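Local structure of hypothetical protein, haloacid dehalogenase-like hydrolase (Bacillus subtilis, 1NRW) at residues A[126-131]-A[201-206]; A[240-245]-A[259-264]. The protein removes phosphate from phosphorylated five- and six-carbon sugars and nucleoside monophosphates in vitro, and less readily from flavin mononucleotide, with magnesium as its cofactor. One frame throughout, in Å; residues are numbered along the deposited sequence.

Interaction 1: residues A[126-131]-A[201-206]; sequences LDRFRS and VSSAEH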
loop_
_atom_site.group_PDB
_atom_site.type_symbol
_atom_site.label_atom_id
_atom_site.label_comp_id
_atom_site.label_asym_id
_atom_site.label_seq_id
_atom_site.Cartn_x
_atom_site.Cartn_y
_atom_site.Cartn_z
ATOM N N LEU A 126 -13.504 -2.268 3.745
ATOM C CA LEU A 126 -14.538 -2.039 2.746
ATOM C C LEU A 126 -14.295 -0.701 2.046
ATOM O O LEU A 126 -14.539 -0.567 0.849
ATOM C CB LEU A 126 -15.921 -2.043 3.405
ATOM C CG LEU A 126 -17.127 -2.163 2.469
ATOM C CD1 LEU A 126 -17.040 -3.460 1.666
ATOM C CD2 LEU A 126 -18.405 -2.140 3.300
ATOM N N ASP A 127 -13.813 0.290 2.792
ATOM C CA ASP A 127 -13.535 1.597 2.200
ATOM C C ASP A 127 -12.432 1.458 1.141
ATOM O O ASP A 127 -12.466 2.130 0.109
ATOM C CB ASP A 127 -13.116 2.595 3.288
ATOM C CG ASP A 127 -12.813 3.984 2.732
ATOM O OD1 ASP A 127 -13.652 4.532 1.983
ATOM O OD2 ASP A 127 -11.738 4.534 3.051
ATOM N N ARG A 128 -11.457 0.588 1.398
ATOM C CA ARG A 128 -10.378 0.361 0.433
ATOM C C ARG A 128 -10.971 -0.207 -0.859
ATOM O O ARG A 128 -10.678 0.284 -1.952
ATOM C CB ARG A 128 -9.357 -0.646 0.969
ATOM C CG ARG A 128 -8.481 -0.193 2.127
ATOM C CD ARG A 128 -7.637 -1.399 2.547
ATOM N NE ARG A 128 -6.713 -1.172 3.658
ATOM C CZ ARG A 128 -5.507 -0.621 3.540
ATOM N NH1 ARG A 128 -5.065 -0.216 2.357
ATOM N NH2 ARG A 128 -4.721 -0.524 4.604
ATOM N N PHE A 129 -11.788 -1.251 -0.720
ATOM C CA PHE A 129 -12.435 -1.912 -1.855
ATOM C C PHE A 129 -13.275 -0.929 -2.666
ATOM O O PHE A 129 -13.131 -0.826 -3.880
ATOM C CB PHE A 129 -13.372 -3.038 -1.385
ATOM C CG PHE A 129 -12.704 -4.375 -1.174
ATOM C CD1 PHE A 129 -12.019 -4.658 0.008
ATOM C CD2 PHE A 129 -12.814 -5.377 -2.143
ATOM C CE1 PHE A 129 -11.461 -5.915 0.230
ATOM C CE2 PHE A 129 -12.258 -6.647 -1.935
ATOM C CZ PHE A 129 -11.582 -6.917 -0.745
ATOM N N ARG A 130 -14.170 -0.218 -1.985
ATOM C CA ARG A 130 -15.055 0.734 -2.650
ATOM C C ARG A 130 -14.342 1.901 -3.318
ATOM O O ARG A 130 -14.780 2.388 -4.359
ATOM C CB ARG A 130 -16.089 1.272 -1.654
ATOM C CG ARG A 130 -16.975 0.188 -1.060
ATOM C CD ARG A 130 -17.984 0.757 -0.074
ATOM N NE ARG A 130 -18.945 1.640 -0.727
ATOM C CZ ARG A 130 -19.960 2.227 -0.102
ATOM N NH1 ARG A 130 -20.149 2.028 1.196
ATOM N NH2 ARG A 130 -20.794 3.006 -0.779
ATOM N N SER A 131 -13.249 2.359 -2.722
ATOM C CA SER A 131 -12.514 3.480 -3.294
ATOM C C SER A 131 -11.809 3.074 -4.579
ATOM O O SER A 131 -11.727 3.859 -5.524
ATOM C CB SER A 131 -11.494 4.014 -2.283
ATOM O OG SER A 131 -12.159 4.542 -1.147
ATOM N N VAL A 201 -0.031 10.467 2.929
ATOM C CA VAL A 201 -0.735 9.993 1.742
ATOM C C VAL A 201 -2.091 9.411 2.137
ATOM O O VAL A 201 -2.495 9.481 3.299
ATOM C CB VAL A 201 0.064 8.890 0.989
ATOM C CG1 VAL A 201 1.407 9.436 0.535
ATOM C CG2 VAL A 201 0.246 7.665 1.881
ATOM N N SER A 202 -2.793 8.855 1.154
ATOM C CA SER A 202 -4.088 8.222 1.380
ATOM C C SER A 202 -4.193 7.043 0.423
ATOM O O SER A 202 -3.685 7.108 -0.704
ATOM C CB SER A 202 -5.232 9.208 1.118
ATOM O OG SER A 202 -6.491 8.550 1.152
ATOM N N SER A 203 -4.832 5.962 0.869
ATOM C CA SER A 203 -5.005 4.778 0.032
ATOM C C SER A 203 -6.489 4.465 -0.169
ATOM O O SER A 203 -6.836 3.461 -0.793
ATOM C CB SER A 203 -4.316 3.565 0.663
ATOM O OG SER A 203 -4.898 3.234 1.915
ATOM N N ALA A 204 -7.348 5.321 0.375
ATOM C CA ALA A 204 -8.799 5.158 0.266
ATOM C C ALA A 204 -9.493 6.459 0.670
ATOM O O ALA A 204 -8.940 7.262 1.421
ATOM C CB ALA A 204 -9.269 4.002 1.150
ATOM N N GLU A 205 -10.712 6.652 0.173
ATOM C CA GLU A 205 -11.484 7.865 0.435
ATOM C C GLU A 205 -11.618 8.305 1.891
ATOM O O GLU A 205 -11.683 9.504 2.173
ATOM C CB GLU A 205 -12.878 7.727 -0.184
ATOM C CG GLU A 205 -12.890 7.852 -1.705
ATOM C CD GLU A 205 -14.224 7.455 -2.316
ATOM O OE1 GLU A 205 -15.275 7.794 -1.728
ATOM O OE2 GLU A 205 -14.219 6.811 -3.389
ATOM N N HIS A 206 -11.656 7.359 2.821
ATOM C CA HIS A 206 -11.796 7.735 4.219
ATOM C C HIS A 206 -10.586 7.474 5.108
ATOM O O HIS A 206 -10.717 7.325 6.325
ATOM C CB HIS A 206 -13.045 7.082 4.812
ATOM C CG HIS A 206 -14.309 7.489 4.121
ATOM N ND1 HIS A 206 -14.720 6.930 2.930
ATOM C CD2 HIS A 206 -15.223 8.444 4.424
ATOM C CE1 HIS A 206 -15.830 7.524 2.527
ATOM N NE2 HIS A 206 -16.157 8.446 3.415
HETATM O O HOH W 1 -6.120 0.544 -0.356
HETATM O O HOH W 2 -16.038 4.948 -4.064
HETATM O O HOH W 3 -12.199 6.586 -5.209
#
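The imidazole of His206 meets the carboxylate of Asp127 at its edge: OD1 of Asp127 lies near the ring plane, 2.8 Å from ND1 of His206, with the N-H pointing almost straight at it (162°). The flat groups of this His-carboxylate hydrogen bond are turned 69° against each other, and the bond reaches OD1 from above the carboxylate plane. The other oxygen is met differently, because the backbone N of His206 approaches OD2 of Asp127 on its syn side at 2.8 Å. One residue therefore holds both carboxylate oxygens, which fixes the rotation of the group; with CG of Asp127 anti to its own N (chi1 -180°), the carboxylate extends from the helix to the loop. CB of Ala204 comes within 3.2 Å of OD2 of Asp127. The hydroxyl of Ser131 works in both directions, donating to the carbonyl O of Asp127 one turn back and accepting from N of Glu205, 2.9 Å from Ser131 OG. At the guanidinium edge of Arg128, in its plane, a water 3.0 Å from NH1 of Arg128 links it to the carbonyl of Ser203. NH1 also makes a long, weak ion pair with a bound phosphate ion, which places the contact at the border of the active-site pocket. NE of Arg128 forms a salt bridge with Glu125, while the hydroxyl of Ser203 bonds to Glu209. Helix 118-132 is thus pinned to the loop between strands 198-201 and 207-212, with Phe178 of strand 172-178 touching both Asp127 and His206, and helix 138-150 packing against Phe129.

Interaction 2: residues A[240-245]-A[259-264]; sequences DSLNDK and NAREDI. With CA (calcium ion), chain D.
Asp240 and Ile264 bury the most surface here, followed by Leu242 and Arg261. The carbonyl O of Asp240 accepts from the backbone N of Arg261 at 2.9 Å, a nearly straight bond (169°) lying in the carbonyl plane. The side chain of Asp240 meanwhile turns to the metal: with CG between the backbone N and the carbonyl carbon (chi1 66°), OD1 of Asp240 binds the calcium ion at 2.5 Å, while OD2 accepts from a water that is itself a ligand. OG of Ser241 is another ligand, also 2.5 Å from the calcium ion; Asp10 and Asp12 contribute from outside the two segments, and Thr14 bonds to OD1 of Asp240. Asp240 and Asp244 lie in the loop after a core strand, consistent with the acidic metal-binding motif of HAD hydrolases, and the calcium ion probably occupies the magnesium position. Ile264 reaches back with CD1, which touches the loop backbone 3.3 Å from O of Ser241 and 3.7 Å from N of Lys245. Leu242 lays CB over one face of the Arg261 guanidinium, 3.6 Å from NE of Arg261. Asp263 grips that guanidinium side-on, with NH2 of Arg261 2.6 Å from OD2 of Asp263 and NE directed to OD1, each oxygen using its syn lone pair. With an alanine in place of Asp263, the Arg261 charge would probably lose this mate and its guanidinium would be freer to turn away from Leu242. The contact joins the loop between strand 235-239 and helix 245-250 to the start of helix 262-267, where Arg261 is the N-cap residue.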
loop_
_atom_site.group_PDB
_atom_site.type_symbol
_atom_site.label_atom_id
_atom_site.label_comp_id
_atom_site.label_asym_id
_atom_site.label_seq_id
_atom_site.Cartn_x
_atom_site.Cartn_y
_atom_site.Cartn_z
ATOM N N ASP A 240 -3.397 2.929 -8.956
ATOM C CA ASP A 240 -4.705 3.572 -9.091
ATOM C C ASP A 240 -4.977 4.624 -8.022
ATOM O O ASP A 240 -5.759 5.544 -8.239
ATOM C CB ASP A 240 -5.823 2.529 -8.985
ATOM C CG ASP A 240 -5.904 1.908 -7.600
ATOM O OD1 ASP A 240 -4.852 1.453 -7.128
ATOM O OD2 ASP A 240 -6.996 1.873 -6.982
ATOM N N SER A 241 -4.333 4.476 -6.870
ATOM C CA SER A 241 -4.578 5.359 -5.737
ATOM C C SER A 241 -3.571 6.471 -5.451
ATOM O O SER A 241 -2.444 6.468 -5.943
ATOM C CB SER A 241 -4.779 4.496 -4.495
ATOM O OG SER A 241 -3.766 3.508 -4.433
ATOM N N LEU A 242 -3.992 7.417 -4.617
ATOM C CA LEU A 242 -3.172 8.574 -4.283
ATOM C C LEU A 242 -1.793 8.251 -3.720
ATOM O O LEU A 242 -0.836 8.974 -3.993
ATOM C CB LEU A 242 -3.930 9.491 -3.315
ATOM C CG LEU A 242 -3.264 10.836 -3.011
ATOM C CD1 LEU A 242 -3.000 11.592 -4.309
ATOM C CD2 LEU A 242 -4.152 11.650 -2.072
ATOM N N ASN A 243 -1.680 7.174 -2.946
ATOM C CA ASN A 243 -0.393 6.796 -2.373
ATOM C C ASN A 243 0.602 6.289 -3.422
ATOM O O ASN A 243 1.765 6.023 -3.107
ATOM C CB ASN A 243 -0.592 5.754 -1.258
ATOM C CG ASN A 243 -1.300 4.494 -1.737
ATOM O OD1 ASN A 243 -2.107 4.534 -2.665
ATOM N ND2 ASN A 243 -1.017 3.366 -1.079
ATOM N N ASP A 244 0.148 6.159 -4.667
ATOM C CA ASP A 244 1.016 5.698 -5.749
ATOM C C ASP A 244 1.638 6.855 -6.524
ATOM O O ASP A 244 2.544 6.649 -7.333
ATOM C CB ASP A 244 0.244 4.834 -6.754
ATOM C CG ASP A 244 -0.312 3.571 -6.143
ATOM O OD1 ASP A 244 0.344 3.001 -5.243
ATOM O OD2 ASP A 244 -1.397 3.134 -6.591
ATOM N N LYS A 245 1.145 8.067 -6.288
ATOM C CA LYS A 245 1.633 9.240 -7.006
ATOM C C LYS A 245 3.154 9.347 -7.056
ATOM O O LYS A 245 3.738 9.482 -8.138
ATOM C CB LYS A 245 1.043 10.512 -6.394
ATOM C CG LYS A 245 1.444 11.796 -7.103
ATOM C CD LYS A 245 0.782 13.000 -6.446
ATOM C CE LYS A 245 1.314 14.305 -7.009
ATOM N NZ LYS A 245 1.058 14.425 -8.467
ATOM N N ASN A 259 -9.203 2.221 -13.527
ATOM C CA ASN A 259 -10.055 2.604 -12.402
ATOM C C ASN A 259 -9.359 3.596 -11.476
ATOM O O ASN A 259 -9.824 3.849 -10.363
ATOM C CB ASN A 259 -10.436 1.357 -11.593
ATOM C CG ASN A 259 -9.220 0.522 -11.197
ATOM O OD1 ASN A 259 -8.503 0.009 -12.052
ATOM N ND2 ASN A 259 -8.990 0.387 -9.893
ATOM N N ALA A 260 -8.245 4.159 -11.932
ATOM C CA ALA A 260 -7.481 5.097 -11.117
ATOM C C ALA A 260 -8.189 6.415 -10.844
ATOM O O ALA A 260 -9.116 6.805 -11.560
ATOM C CB ALA A 260 -6.124 5.374 -11.773
ATOM N N ARG A 261 -7.742 7.082 -9.784
ATOM C CA ARG A 261 -8.264 8.385 -9.397
ATOM C C ARG A 261 -7.897 9.333 -10.528
ATOM O O ARG A 261 -6.910 9.106 -11.231
ATOM C CB ARG A 261 -7.587 8.868 -8.112
ATOM C CG ARG A 261 -7.963 8.111 -6.854
ATOM C CD ARG A 261 -6.946 8.396 -5.755
ATOM N NE ARG A 261 -6.682 9.824 -5.575
ATOM C CZ ARG A 261 -7.469 10.660 -4.903
ATOM N NH1 ARG A 261 -8.585 10.218 -4.335
ATOM N NH2 ARG A 261 -7.132 11.939 -4.786
ATOM N N GLU A 262 -8.673 10.396 -10.697
ATOM C CA GLU A 262 -8.397 11.358 -11.756
ATOM C C GLU A 262 -7.019 12.003 -11.659
ATOM O O GLU A 262 -6.377 12.231 -12.683
ATOM C CB GLU A 262 -9.479 12.440 -11.786
ATOM C CG GLU A 262 -10.837 11.915 -12.216
ATOM C CD GLU A 262 -10.761 11.115 -13.506
ATOM O OE1 GLU A 262 -10.267 11.659 -14.517
ATOM O OE2 GLU A 262 -11.194 9.943 -13.507
ATOM N N ASP A 263 -6.552 12.302 -10.450
ATOM C CA ASP A 263 -5.234 12.918 -10.327
ATOM C C ASP A 263 -4.114 11.959 -10.716
ATOM O O ASP A 263 -3.065 12.390 -11.197
ATOM C CB ASP A 263 -4.992 13.469 -8.914
ATOM C CG ASP A 263 -5.352 12.483 -7.824
ATOM O OD1 ASP A 263 -5.148 11.267 -8.017
ATOM O OD2 ASP A 263 -5.827 12.937 -6.763
ATOM N N ILE A 264 -4.329 10.662 -10.513
ATOM C CA ILE A 264 -3.320 9.681 -10.891
ATOM C C ILE A 264 -3.301 9.561 -12.418
ATOM O O ILE A 264 -2.238 9.500 -13.032
ATOM C CB ILE A 264 -3.604 8.294 -10.256
ATOM C CG1 ILE A 264 -3.348 8.356 -8.746
ATOM C CG2 ILE A 264 -2.704 7.222 -10.892
ATOM C CD1 ILE A 264 -1.899 8.664 -8.370
HETATM CA CA CA D . -4.224 1.046 -4.742
HETATM O O HOH W 4 -6.677 1.083 -4.323
#

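How the interactions relate
Both segments of interaction 1 come earlier in the chain than those of interaction 2, and the centres of the two contacts lie 11 Å apart. They belong to different sheets: 201-206 joins two strands of the six-stranded sheet, whereas 240-245 follows strand 235-239 of the eight-stranded sheet that also holds strand 6-10. The two nevertheless touch, with O of Ser202 3.4 Å from CB of Asn243. Asn243 is a phosphate-binding residue, and a bound phosphate ion, probably from the crystallisation liquor, lies about 3 Å (nearest atoms) from the Arg128 side chain and about 4 Å from that of Ser241. Interaction 1 thus probably borders the phosphate pocket whose metal interaction 2 helps to hold.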